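Local coordinates for protein SVS_variant_AS1 (Streptomyces sp. CWA1, PDB 6TJA) that probably cyclises geranylgeranyl diphosphate to spiroviolene, as an engineered ancestral form of a class I bacterial terpene cyclase, at residues A[41-46]-A[123-128]; A[52-57]-A[79-84]; A[101-106]-A[159-164]; A[109-114]-A[151-156]. One frame throughout, in Å; residues are numbered along the deposited sequence.

All four contacts lie in a helical bundle of the class I terpene cyclase type. Contacts 3 and 4, centres about 12 Å apart, are successive levels of one antiparallel pair, helices 100-115 and 143-169, and both also touch the second subunit. Contact 2 brings in helix 70-91, whose C-terminal end carries the aspartate-rich sequence that in relatives binds the catalytic metal ions. W82 of that helix joins the set: its NE1 is 2.9 Å from F126 O of contact 1, a probable hydrogen bond, and its CZ3 packs 3.6 Å from W156 CH2 of contact 4. Contacts 2 and 3, centres about 22 Å apart, do not touch.

Contact 1 (A[41-46]-A[123-128]); sequences MCASEE and GDRFVP
The guanidinium group of R125 lies between A43 CB on one face and its own neighbour F126 on the other, whose CE2 sits 4.0 Å above the guanidinium plane; both are displaced toward the rim. At the edge of the group comes the backbone of M41. Its O accepts from R125 NE at 3.0 Å, with a bent N-H...O angle of 137°. NE approaches from above the carbonyl plane, 49° out of it, so the bond does not run along a lone pair. R125 reaches this position because CG stands between the backbone N and the carbonyl carbon (chi1 62°) and the chain then runs extended to NE. M41 O also lies over one face of the F126 ring. On the M41 side chain CG does the touching, 3.6 Å from F126 CE1, while SD stays 5.4 Å from the ring centroid in an oblique Met-aromatic contact. A leucine in place of R125 has no N-H to offer M41 O, and the loop around M41 would probably be held less firmly, with A43 CB missing its flat partner. At the far end of R125, NH2 makes a long, weak ion pair with E47, and NH1 lies close to the like charge of R90. D124 OD1 forms a salt bridge with R90 and accepts from F126 N at 3.2 Å. This is a capping bond, D124 preceding the turn into helix 126-140. The link between helices 25-38 and 45-52 thus docks, loop against helix start, beside that capped turn.

Contact 2 (A[52-57]-A[79-84]); sequences IATHSA and FVYWLF
Y81 lays its ring on S56 and ends among the backbone atoms that follow. From CB the chain turns so that CG is anti to the carbonyl carbon (chi1 -76°). CG, CD1 and CD2 all pass close to S56 CB, which stands 3.4 Å from the ring centroid and almost on the ring normal, a CH-pi contact over the centre of the face. CD1 also meets T54 OG1 at 3.4 Å, approached obliquely. Further out, CE1 and CZ lie by S56 N, and OH accepts a weak hydrogen bond from A57 N at 3.2 Å. The same hydroxyl donates to a water, which in turn donates to I52 O at 2.7 Å. The phenol thus spans the break between helices 45-52 and 56-61, where a type I turn from I52 ends at H55, the N-cap residue with positive phi. Helix 25-38 flanks the ring through A32 and I36. S56 OG donates to T54 OG1 at 2.7 Å, and T54 OG1 is hydrogen-bonded to V51 O as well. S56 OG also lies in the plane of the F84 ring at its edge, 3.1 Å from CD2. On the side away from the phenol, S56 CB is pressed tightly against V80 CG1, 3.4 Å away.

Contact 3 (A[101-106]-A[159-164]); sequences AQFNAL and GVAWQI
F103 fills the seam of an antiparallel helix pair in the cyclase bundle, packing against V160, A161 and I164 of the opposing helix. The segment axes approach to 9.8 Å at 172°, and of the two segments N104 and A161 have the closest CA atoms. F103 CG is anti to the backbone N (chi1 -176°), which sends the ring across to the partner helix. I164 comes over one face: its CD1 is 3.6 Å from the ring centroid, 20° off the normal and shifted toward CG, a CH-pi contact made by the end of an extended side chain. V160 meets the far end of the ring instead, with CG1 3.4 Å from F103 CZ in an oblique approach. Both side chains run at about a right angle to the phenylalanine. Between them, A161 offers its backbone N, 3.7 Å from F103 CE2, and its CB, 4.0 Å from CD2. C91 of helix 70-91 touches both F103 and V160, adding a third helix to this apolar core. The pair also belongs to the dimer interface. N104 OD1 lies 3.7 Å from A161 CB, but the polar end of N104 looks to the second subunit: its ND2 is hydrogen-bonded to OD1 of N104 there. A161 O likewise takes ND2 of N104 of the second subunit, while A105 packs on W162 of that copy, and W162 on its G108.

Contact 4 (A[109-114]-A[151-156]); sequences RVQRAL and HAHRAW
Q111 and H153 lie alongside one another pointing opposite ways, the amide inclined 49° to the imidazole. The link between them is one short hydrogen bond, H153 ND1 to Q111 OE1 at 2.7 Å and fairly straight at 161°. OE1 lies close to the imidazole plane, whereas ND1 is tilted somewhat out of the carbonyl plane of the amide. The imidazole is held flat on both sides. L114 CD2 stands over one face, 3.5 Å from the ring centroid in a CH-pi contact, and W156 CZ3 covers the opposite face, offset toward the rim. V110 adds a looser touch at the ring edge, its CG1 4.2 Å from H153 CE1. R154 runs at about a right angle to Q111. Q111 NE2 lies 3.9 Å above the centre of the R154 guanidinium group, and Q111 CG comes within 3.4 Å of R154 NH1. The bend of Q111 at chi2 (68°) turns the amide so that OE1 faces the histidine while NE2 is hydrogen-bonded to V150 O and E115 OE2. An alanine at Q111 would strip ND1 of H153 of this acceptor and V150 O of a donor, and would be likely to leave the imidazole less fixed in rotation. On the side toward the second subunit, R112 forms a salt bridge with E218 of that copy. The two segments run antiparallel and are packed round by other helices: V110 and L114 reach L130 of helix 126-140, V110 and W156 meet W82 of helix 70-91, and W156 abuts P190 of helix 188-192.

Contact 1 (A[41-46]-A[123-128])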
loop_
_atom_site.group_PDB
_atom_site.type_symbol
_atom_site.label_atom_id
_atom_site.label_comp_id
_atom_site.label_asym_id
_atom_site.label_seq_id
_atom_site.Cartn_x
_atom_site.Cartn_y
_atom_site.Cartn_z
ATOM N N MET A 41 -1.333 -19.222 16.255
ATOM C CA MET A 41 -0.229 -18.337 15.811
ATOM C C MET A 41 1.102 -18.870 16.353
ATOM O O MET A 41 2.154 -18.620 15.741
ATOM C CB MET A 41 -0.502 -16.929 16.344
ATOM C CG MET A 41 0.479 -15.878 15.900
ATOM S SD MET A 41 -0.136 -14.269 16.421
ATOM C CE MET A 41 0.182 -14.301 18.184
ATOM N N CYS A 42 1.061 -19.578 17.478
ATOM C CA CYS A 42 2.261 -20.054 18.210
ATOM C C CYS A 42 2.401 -21.581 18.068
ATOM O O CYS A 42 1.412 -22.318 18.367
ATOM C CB CYS A 42 2.172 -19.603 19.663
ATOM S SG CYS A 42 2.164 -17.796 19.829
ATOM N N ALA A 43 3.588 -22.022 17.621
ATOM C CA ALA A 43 3.984 -23.435 17.402
ATOM C C ALA A 43 4.250 -24.154 18.738
ATOM O O ALA A 43 3.830 -25.328 18.856
ATOM C CB ALA A 43 5.197 -23.481 16.502
ATOM N N SER A 44 4.912 -23.486 19.699
ATOM C CA SER A 44 5.359 -24.057 21.003
ATOM C C SER A 44 4.959 -23.153 22.187
ATOM O O SER A 44 4.606 -21.985 21.960
ATOM C CB SER A 44 6.849 -24.309 20.976
ATOM O OG SER A 44 7.581 -23.177 21.430
ATOM N N GLU A 45 5.026 -23.675 23.415
ATOM C CA GLU A 45 4.781 -22.923 24.678
ATOM C C GLU A 45 5.814 -21.792 24.830
ATOM O O GLU A 45 5.425 -20.705 25.271
ATOM C CB GLU A 45 4.814 -23.875 25.880
ATOM C CG GLU A 45 4.503 -23.204 27.219
ATOM C CD GLU A 45 3.092 -22.648 27.374
ATOM O OE1 GLU A 45 2.203 -23.024 26.573
ATOM O OE2 GLU A 45 2.879 -21.841 28.303
ATOM N N GLU A 46 7.078 -22.018 24.474
ATOM C CA GLU A 46 8.137 -20.975 24.544
ATOM C C GLU A 46 7.729 -19.743 23.707
ATOM O O GLU A 46 8.022 -18.619 24.148
ATOM C CB GLU A 46 9.487 -21.544 24.102
ATOM C CG GLU A 46 10.622 -20.530 24.203
ATOM C CD GLU A 46 11.990 -21.046 23.783
ATOM O OE1 GLU A 46 12.829 -21.330 24.680
ATOM O OE2 GLU A 46 12.220 -21.159 22.557
ATOM N N GLY A 123 -0.628 -23.429 4.709
ATOM C CA GLY A 123 0.345 -23.875 5.686
ATOM C C GLY A 123 0.930 -22.747 6.513
ATOM O O GLY A 123 1.943 -22.937 7.186
ATOM N N ASP A 124 0.306 -21.570 6.474
ATOM C CA ASP A 124 0.814 -20.466 7.237
ATOM C C ASP A 124 0.033 -20.206 8.498
ATOM O O ASP A 124 -1.101 -19.835 8.437
ATOM C CB ASP A 124 0.675 -19.313 6.348
ATOM C CG ASP A 124 1.590 -18.322 6.656
ATOM O OD1 ASP A 124 1.861 -18.124 7.841
ATOM O OD2 ASP A 124 2.218 -17.770 5.772
ATOM N N ARG A 125 0.668 -20.319 9.647
ATOM C CA ARG A 125 -0.107 -20.222 10.913
ATOM C C ARG A 125 -0.372 -18.746 11.265
ATOM O O ARG A 125 -1.285 -18.484 12.091
ATOM C CB ARG A 125 0.641 -20.966 12.021
ATOM C CG ARG A 125 2.021 -20.407 12.337
ATOM C CD ARG A 125 2.627 -21.141 13.519
ATOM N NE ARG A 125 3.786 -20.459 14.088
ATOM C CZ ARG A 125 5.012 -20.477 13.571
ATOM N NH1 ARG A 125 5.263 -21.122 12.442
ATOM N NH2 ARG A 125 5.981 -19.824 14.187
ATOM N N PHE A 126 0.372 -17.800 10.672
ATOM C CA PHE A 126 0.142 -16.354 10.898
ATOM C C PHE A 126 -1.153 -15.923 10.203
ATOM O O PHE A 126 -1.762 -14.968 10.682
ATOM C CB PHE A 126 1.368 -15.535 10.500
ATOM C CG PHE A 126 2.429 -15.616 11.557
ATOM C CD1 PHE A 126 2.292 -14.915 12.750
ATOM C CD2 PHE A 126 3.545 -16.427 11.387
ATOM C CE1 PHE A 126 3.238 -15.045 13.766
ATOM C CE2 PHE A 126 4.497 -16.546 12.397
ATOM C CZ PHE A 126 4.337 -15.866 13.589
ATOM N N VAL A 127 -1.576 -16.614 9.135
ATOM C CA VAL A 127 -2.646 -16.083 8.240
ATOM C C VAL A 127 -4.009 -16.182 8.929
ATOM O O VAL A 127 -4.693 -15.166 8.993
ATOM C CB VAL A 127 -2.612 -16.692 6.828
ATOM C CG1 VAL A 127 -3.962 -16.637 6.127
ATOM C CG2 VAL A 127 -1.535 -16.016 5.999
ATOM N N PRO A 128 -4.463 -17.342 9.461
ATOM C CA PRO A 128 -5.783 -17.422 10.092
ATOM C C PRO A 128 -5.936 -16.425 11.257
ATOM O O PRO A 128 -6.958 -15.773 11.334
ATOM C CB PRO A 128 -5.905 -18.885 10.589
ATOM C CG PRO A 128 -4.892 -19.639 9.722
ATOM C CD PRO A 128 -3.775 -18.646 9.459
#

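Contact 2 (A[52-57]-A[79-84])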
loop_
_atom_site.group_PDB
_atom_site.type_symbol
_atom_site.label_atom_id
_atom_site.label_comp_id
_atom_site.label_asym_id
_atom_site.label_seq_id
_atom_site.Cartn_x
_atom_site.Cartn_y
_atom_site.Cartn_z
ATOM N N ILE A 52 3.134 -13.266 24.752
ATOM C CA ILE A 52 2.468 -12.744 25.986
ATOM C C ILE A 52 3.375 -11.671 26.619
ATOM O O ILE A 52 2.893 -10.566 26.933
ATOM C CB ILE A 52 2.131 -13.929 26.912
ATOM C CG1 ILE A 52 0.950 -14.722 26.350
ATOM C CG2 ILE A 52 1.874 -13.493 28.351
ATOM C CD1 ILE A 52 0.732 -16.040 27.048
ATOM N N ALA A 53 4.663 -11.961 26.717
ATOM C CA ALA A 53 5.682 -11.131 27.391
ATOM C C ALA A 53 5.960 -9.838 26.612
ATOM O O ALA A 53 6.624 -8.951 27.176
ATOM C CB ALA A 53 6.960 -11.942 27.580
ATOM N N THR A 54 5.513 -9.690 25.358
ATOM C CA THR A 54 5.543 -8.351 24.696
ATOM C C THR A 54 4.675 -7.358 25.491
ATOM O O THR A 54 5.020 -6.179 25.448
ATOM C CB THR A 54 5.090 -8.358 23.231
ATOM O OG1 THR A 54 3.718 -8.765 23.156
ATOM C CG2 THR A 54 5.985 -9.224 22.367
ATOM N N HIS A 55 3.640 -7.825 26.203
ATOM C CA HIS A 55 2.594 -7.000 26.865
ATOM C C HIS A 55 2.041 -6.016 25.841
ATOM O O HIS A 55 2.110 -4.804 26.076
ATOM C CB HIS A 55 3.129 -6.232 28.079
ATOM C CG HIS A 55 3.740 -7.098 29.117
ATOM N ND1 HIS A 55 2.978 -7.781 30.041
ATOM C CD2 HIS A 55 5.030 -7.414 29.359
ATOM C CE1 HIS A 55 3.770 -8.475 30.826
ATOM N NE2 HIS A 55 5.038 -8.269 30.424
ATOM N N SER A 56 1.546 -6.517 24.716
ATOM C CA SER A 56 1.080 -5.631 23.633
ATOM C C SER A 56 -0.232 -4.954 24.047
ATOM O O SER A 56 -0.519 -3.881 23.517
ATOM C CB SER A 56 1.006 -6.372 22.350
ATOM O OG SER A 56 2.322 -6.758 21.969
ATOM N N ALA A 57 -0.987 -5.508 24.995
ATOM C CA ALA A 57 -2.248 -4.887 25.471
ATOM C C ALA A 57 -1.898 -3.653 26.304
ATOM O O ALA A 57 -2.494 -2.612 26.093
ATOM C CB ALA A 57 -3.079 -5.881 26.236
ATOM N N PHE A 79 -3.684 -7.240 17.006
ATOM C CA PHE A 79 -2.792 -6.982 15.851
ATOM C C PHE A 79 -1.416 -6.578 16.357
ATOM O O PHE A 79 -0.457 -6.813 15.641
ATOM C CB PHE A 79 -3.274 -5.896 14.893
ATOM C CG PHE A 79 -2.264 -5.652 13.800
ATOM C CD1 PHE A 79 -2.078 -6.587 12.790
ATOM C CD2 PHE A 79 -1.468 -4.525 13.802
ATOM C CE1 PHE A 79 -1.158 -6.373 11.772
ATOM C CE2 PHE A 79 -0.484 -4.360 12.834
ATOM C CZ PHE A 79 -0.333 -5.288 11.824
ATOM N N VAL A 80 -1.306 -5.930 17.513
ATOM C CA VAL A 80 0.053 -5.541 18.004
ATOM C C VAL A 80 0.805 -6.815 18.411
ATOM O O VAL A 80 2.036 -6.870 18.112
ATOM C CB VAL A 80 0.046 -4.508 19.136
ATOM C CG1 VAL A 80 1.465 -4.296 19.678
ATOM C CG2 VAL A 80 -0.560 -3.194 18.676
ATOM N N TYR A 81 0.119 -7.793 19.032
ATOM C CA TYR A 81 0.723 -9.120 19.360
ATOM C C TYR A 81 1.183 -9.789 18.054
ATOM O O TYR A 81 2.360 -10.251 17.922
ATOM C CB TYR A 81 -0.250 -10.016 20.132
ATOM C CG TYR A 81 -0.419 -9.660 21.590
ATOM C CD1 TYR A 81 0.569 -9.945 22.512
ATOM C CD2 TYR A 81 -1.561 -9.032 22.049
ATOM C CE1 TYR A 81 0.428 -9.613 23.855
ATOM C CE2 TYR A 81 -1.731 -8.726 23.388
ATOM C CZ TYR A 81 -0.728 -9.007 24.291
ATOM O OH TYR A 81 -0.871 -8.660 25.584
ATOM N N TRP A 82 0.250 -9.876 17.118
ATOM C CA TRP A 82 0.451 -10.484 15.786
ATOM C C TRP A 82 1.683 -9.877 15.141
ATOM O O TRP A 82 2.498 -10.630 14.657
ATOM C CB TRP A 82 -0.766 -10.263 14.899
ATOM C CG TRP A 82 -0.640 -11.007 13.615
ATOM C CD1 TRP A 82 -1.018 -12.293 13.352
ATOM C CD2 TRP A 82 -0.058 -10.499 12.415
ATOM N NE1 TRP A 82 -0.750 -12.603 12.051
ATOM C CE2 TRP A 82 -0.132 -11.531 11.461
ATOM C CE3 TRP A 82 0.506 -9.275 12.054
ATOM C CZ2 TRP A 82 0.341 -11.357 10.165
ATOM C CZ3 TRP A 82 1.001 -9.124 10.782
ATOM C CH2 TRP A 82 0.908 -10.146 9.848
ATOM N N LEU A 83 1.775 -8.553 15.138
ATOM C CA LEU A 83 2.872 -7.808 14.497
ATOM C C LEU A 83 4.189 -8.213 15.146
ATOM O O LEU A 83 5.122 -8.518 14.394
ATOM C CB LEU A 83 2.637 -6.302 14.615
ATOM C CG LEU A 83 3.756 -5.406 14.076
ATOM C CD1 LEU A 83 3.668 -5.260 12.567
ATOM C CD2 LEU A 83 3.674 -4.054 14.755
ATOM N N PHE A 84 4.288 -8.209 16.471
ATOM C CA PHE A 84 5.562 -8.574 17.150
ATOM C C PHE A 84 5.929 -10.012 16.761
ATOM O O PHE A 84 7.083 -10.289 16.421
ATOM C CB PHE A 84 5.495 -8.364 18.667
ATOM C CG PHE A 84 5.552 -6.922 19.099
ATOM C CD1 PHE A 84 6.393 -6.013 18.466
ATOM C CD2 PHE A 84 4.757 -6.467 20.138
ATOM C CE1 PHE A 84 6.433 -4.688 18.870
ATOM C CE2 PHE A 84 4.810 -5.142 20.555
ATOM C CZ PHE A 84 5.650 -4.257 19.921
HETATM O O HOH W 1 0.406 -9.808 27.446
#

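Contact 3 (A[101-106]-A[159-164])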
loop_
_atom_site.group_PDB
_atom_site.type_symbol
_atom_site.label_atom_id
_atom_site.label_comp_id
_atom_site.label_asym_id
_atom_site.label_seq_id
_atom_site.Cartn_x
_atom_site.Cartn_y
_atom_site.Cartn_z
ATOM N N ALA A 101 13.324 -12.664 -2.281
ATOM C CA ALA A 101 12.468 -13.301 -3.323
ATOM C C ALA A 101 11.341 -14.095 -2.647
ATOM O O ALA A 101 10.190 -13.917 -3.024
ATOM C CB ALA A 101 13.274 -14.148 -4.246
ATOM N N GLN A 102 11.647 -14.873 -1.623
ATOM C CA GLN A 102 10.620 -15.641 -0.884
ATOM C C GLN A 102 9.786 -14.692 -0.036
ATOM O O GLN A 102 8.590 -14.922 0.061
ATOM C CB GLN A 102 11.237 -16.697 0.015
ATOM C CG GLN A 102 11.903 -17.817 -0.749
ATOM C CD GLN A 102 12.623 -18.759 0.182
ATOM O OE1 GLN A 102 11.974 -19.467 0.944
ATOM N NE2 GLN A 102 13.956 -18.771 0.124
ATOM N N PHE A 103 10.372 -13.634 0.527
ATOM C CA PHE A 103 9.602 -12.685 1.364
ATOM C C PHE A 103 8.558 -11.944 0.517
ATOM O O PHE A 103 7.416 -11.784 0.968
ATOM C CB PHE A 103 10.493 -11.715 2.126
ATOM C CG PHE A 103 9.664 -10.841 3.029
ATOM C CD1 PHE A 103 9.206 -11.315 4.243
ATOM C CD2 PHE A 103 9.249 -9.588 2.610
ATOM C CE1 PHE A 103 8.414 -10.528 5.066
ATOM C CE2 PHE A 103 8.442 -8.813 3.428
ATOM C CZ PHE A 103 8.014 -9.288 4.649
ATOM N N ASN A 104 8.923 -11.533 -0.689
ATOM C CA ASN A 104 8.005 -10.787 -1.573
ATOM C C ASN A 104 6.733 -11.629 -1.771
ATOM O O ASN A 104 5.647 -11.046 -1.838
ATOM C CB ASN A 104 8.705 -10.392 -2.863
ATOM C CG ASN A 104 9.759 -9.321 -2.681
ATOM O OD1 ASN A 104 9.943 -8.788 -1.586
ATOM N ND2 ASN A 104 10.404 -8.963 -3.773
ATOM N N ALA A 105 6.851 -12.949 -1.854
ATOM C CA ALA A 105 5.697 -13.839 -2.074
ATOM C C ALA A 105 4.889 -13.930 -0.778
ATOM O O ALA A 105 3.635 -13.804 -0.837
ATOM C CB ALA A 105 6.136 -15.197 -2.569
ATOM N N LEU A 106 5.554 -14.118 0.360
ATOM C CA LEU A 106 4.842 -14.114 1.665
ATOM C C LEU A 106 4.091 -12.788 1.853
ATOM O O LEU A 106 2.923 -12.825 2.218
ATOM C CB LEU A 106 5.831 -14.367 2.806
ATOM C CG LEU A 106 5.216 -14.319 4.201
ATOM C CD1 LEU A 106 4.363 -15.552 4.461
ATOM C CD2 LEU A 106 6.283 -14.194 5.277
ATOM N N GLY A 159 8.223 -1.807 3.500
ATOM C CA GLY A 159 9.411 -1.389 4.261
ATOM C C GLY A 159 10.244 -2.598 4.628
ATOM O O GLY A 159 11.474 -2.524 4.487
ATOM N N VAL A 160 9.593 -3.658 5.125
ATOM C CA VAL A 160 10.259 -4.920 5.553
ATOM C C VAL A 160 10.947 -5.537 4.325
ATOM O O VAL A 160 12.090 -5.952 4.461
ATOM C CB VAL A 160 9.297 -5.914 6.225
ATOM C CG1 VAL A 160 10.002 -7.215 6.518
ATOM C CG2 VAL A 160 8.694 -5.360 7.520
ATOM N N ALA A 161 10.273 -5.578 3.186
ATOM C CA ALA A 161 10.797 -6.130 1.921
ATOM C C ALA A 161 12.070 -5.379 1.529
ATOM O O ALA A 161 13.038 -6.045 1.183
ATOM C CB ALA A 161 9.742 -6.047 0.825
ATOM N N TRP A 162 12.058 -4.048 1.611
ATOM C CA TRP A 162 13.234 -3.156 1.404
ATOM C C TRP A 162 14.353 -3.532 2.383
ATOM O O TRP A 162 15.502 -3.768 1.951
ATOM C CB TRP A 162 12.780 -1.714 1.605
ATOM C CG TRP A 162 13.741 -0.616 1.262
ATOM C CD1 TRP A 162 15.076 -0.677 0.994
ATOM C CD2 TRP A 162 13.388 0.777 1.224
ATOM N NE1 TRP A 162 15.566 0.573 0.729
ATOM C CE2 TRP A 162 14.549 1.483 0.854
ATOM C CE3 TRP A 162 12.185 1.472 1.395
ATOM C CZ2 TRP A 162 14.543 2.867 0.694
ATOM C CZ3 TRP A 162 12.183 2.839 1.240
ATOM C CH2 TRP A 162 13.346 3.523 0.878
ATOM N N GLN A 163 14.023 -3.583 3.667
ATOM C CA GLN A 163 14.993 -3.946 4.724
ATOM C C GLN A 163 15.661 -5.296 4.415
ATOM O O GLN A 163 16.902 -5.341 4.401
ATOM C CB GLN A 163 14.307 -3.956 6.080
ATOM C CG GLN A 163 15.277 -3.672 7.207
ATOM C CD GLN A 163 14.822 -4.332 8.481
ATOM O OE1 GLN A 163 13.873 -3.879 9.137
ATOM N NE2 GLN A 163 15.503 -5.421 8.813
ATOM N N ILE A 164 14.879 -6.354 4.218
ATOM C CA ILE A 164 15.354 -7.738 3.911
ATOM C C ILE A 164 16.233 -7.736 2.640
ATOM O O ILE A 164 17.235 -8.493 2.599
ATOM C CB ILE A 164 14.134 -8.674 3.778
ATOM C CG1 ILE A 164 13.484 -8.931 5.137
ATOM C CG2 ILE A 164 14.506 -9.968 3.090
ATOM C CD1 ILE A 164 12.204 -9.749 5.045
#

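Contact 4 (A[109-114]-A[151-156])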
loop_
_atom_site.group_PDB
_atom_site.type_symbol
_atom_site.label_atom_id
_atom_site.label_comp_id
_atom_site.label_asym_id
_atom_site.label_seq_id
_atom_site.Cartn_x
_atom_site.Cartn_y
_atom_site.Cartn_z
ATOM N N ARG A 109 1.004 -12.892 -0.154
ATOM C CA ARG A 109 -0.006 -13.871 0.349
ATOM C C ARG A 109 -0.662 -13.300 1.619
ATOM O O ARG A 109 -1.879 -13.321 1.698
ATOM C CB ARG A 109 0.581 -15.271 0.560
ATOM C CG ARG A 109 0.956 -16.009 -0.728
ATOM C CD ARG A 109 1.314 -17.492 -0.619
ATOM N NE ARG A 109 2.115 -17.738 0.563
ATOM C CZ ARG A 109 3.459 -17.788 0.608
ATOM N NH1 ARG A 109 4.188 -17.644 -0.494
ATOM N NH2 ARG A 109 4.069 -17.999 1.771
ATOM N N VAL A 110 0.110 -12.760 2.562
ATOM C CA VAL A 110 -0.439 -12.220 3.840
ATOM C C VAL A 110 -1.323 -10.996 3.538
ATOM O O VAL A 110 -2.467 -10.931 4.046
ATOM C CB VAL A 110 0.696 -11.901 4.824
ATOM C CG1 VAL A 110 0.206 -11.180 6.061
ATOM C CG2 VAL A 110 1.407 -13.174 5.206
ATOM N N GLN A 111 -0.822 -10.067 2.726
ATOM C CA GLN A 111 -1.594 -8.861 2.375
ATOM C C GLN A 111 -2.935 -9.308 1.738
ATOM O O GLN A 111 -3.978 -8.831 2.184
ATOM C CB GLN A 111 -0.722 -7.901 1.568
ATOM C CG GLN A 111 -1.426 -6.604 1.223
ATOM C CD GLN A 111 -1.730 -5.690 2.388
ATOM O OE1 GLN A 111 -0.991 -5.635 3.391
ATOM N NE2 GLN A 111 -2.810 -4.922 2.235
ATOM N N ARG A 112 -2.931 -10.259 0.810
ATOM C CA ARG A 112 -4.168 -10.720 0.134
ATOM C C ARG A 112 -5.154 -11.298 1.160
ATOM O O ARG A 112 -6.335 -10.934 1.097
ATOM C CB ARG A 112 -3.859 -11.709 -0.989
ATOM C CG ARG A 112 -5.093 -12.113 -1.790
ATOM C CD ARG A 112 -5.671 -10.935 -2.550
ATOM N NE ARG A 112 -6.983 -11.166 -3.120
ATOM C CZ ARG A 112 -7.812 -10.207 -3.528
ATOM N NH1 ARG A 112 -7.458 -8.933 -3.435
ATOM N NH2 ARG A 112 -8.979 -10.529 -4.072
ATOM N N ALA A 113 -4.681 -12.104 2.103
ATOM C CA ALA A 113 -5.484 -12.693 3.206
ATOM C C ALA A 113 -6.184 -11.604 4.022
ATOM O O ALA A 113 -7.341 -11.833 4.468
ATOM C CB ALA A 113 -4.593 -13.532 4.086
ATOM N N LEU A 114 -5.501 -10.473 4.238
ATOM C CA LEU A 114 -6.040 -9.318 5.008
ATOM C C LEU A 114 -7.211 -8.688 4.239
ATOM O O LEU A 114 -8.143 -8.243 4.899
ATOM C CB LEU A 114 -4.922 -8.298 5.249
ATOM C CG LEU A 114 -5.336 -7.019 5.967
ATOM C CD1 LEU A 114 -5.978 -7.319 7.330
ATOM C CD2 LEU A 114 -4.137 -6.085 6.135
ATOM N N HIS A 151 -4.112 -0.453 3.816
ATOM C CA HIS A 151 -3.098 0.307 3.036
ATOM C C HIS A 151 -1.861 0.571 3.913
ATOM O O HIS A 151 -0.745 0.564 3.389
ATOM C CB HIS A 151 -3.727 1.599 2.491
ATOM C CG HIS A 151 -4.635 1.395 1.336
ATOM N ND1 HIS A 151 -4.345 0.492 0.323
ATOM C CD2 HIS A 151 -5.787 1.993 0.987
ATOM C CE1 HIS A 151 -5.324 0.519 -0.568
ATOM N NE2 HIS A 151 -6.209 1.440 -0.194
ATOM N N ALA A 152 -2.057 0.845 5.194
ATOM C CA ALA A 152 -0.964 1.064 6.168
ATOM C C ALA A 152 -0.150 -0.232 6.284
ATOM O O ALA A 152 1.115 -0.155 6.319
ATOM C CB ALA A 152 -1.509 1.499 7.517
ATOM N N HIS A 153 -0.860 -1.350 6.281
ATOM C CA HIS A 153 -0.326 -2.678 6.354
ATOM C C HIS A 153 0.572 -3.033 5.176
ATOM O O HIS A 153 1.616 -3.556 5.362
ATOM C CB HIS A 153 -1.467 -3.655 6.476
ATOM C CG HIS A 153 -1.078 -5.025 6.902
ATOM N ND1 HIS A 153 -0.704 -5.998 6.014
ATOM C CD2 HIS A 153 -1.100 -5.615 8.112
ATOM C CE1 HIS A 153 -0.489 -7.118 6.661
ATOM N NE2 HIS A 153 -0.726 -6.913 7.933
ATOM N N ARG A 154 0.142 -2.730 3.969
ATOM C CA ARG A 154 0.961 -2.984 2.827
ATOM C C ARG A 154 2.174 -2.076 2.878
ATOM O O ARG A 154 3.209 -2.474 2.501
ATOM C CB ARG A 154 0.235 -2.823 1.490
ATOM C CG ARG A 154 1.164 -3.133 0.326
ATOM C CD ARG A 154 0.577 -3.456 -1.023
ATOM N NE ARG A 154 -0.725 -2.924 -1.128
ATOM C CZ ARG A 154 -1.831 -3.584 -1.342
ATOM N NH1 ARG A 154 -1.866 -4.845 -1.607
ATOM N NH2 ARG A 154 -2.912 -2.898 -1.361
ATOM N N ALA A 155 2.014 -0.869 3.381
ATOM C CA ALA A 155 3.137 0.094 3.464
ATOM C C ALA A 155 4.231 -0.493 4.372
ATOM O O ALA A 155 5.396 -0.484 3.947
ATOM C CB ALA A 155 2.647 1.445 3.914
ATOM N N TRP A 156 3.841 -1.077 5.522
ATOM C CA TRP A 156 4.779 -1.710 6.482
ATOM C C TRP A 156 5.484 -2.909 5.829
ATOM O O TRP A 156 6.743 -3.019 5.947
ATOM C CB TRP A 156 4.053 -2.081 7.777
ATOM C CG TRP A 156 4.702 -3.205 8.516
ATOM C CD1 TRP A 156 5.927 -3.197 9.107
ATOM C CD2 TRP A 156 4.153 -4.515 8.746
ATOM N NE1 TRP A 156 6.197 -4.415 9.650
ATOM C CE2 TRP A 156 5.121 -5.242 9.461
ATOM C CE3 TRP A 156 2.960 -5.146 8.396
ATOM C CZ2 TRP A 156 4.919 -6.560 9.853
ATOM C CZ3 TRP A 156 2.769 -6.452 8.768
ATOM C CH2 TRP A 156 3.751 -7.152 9.461
#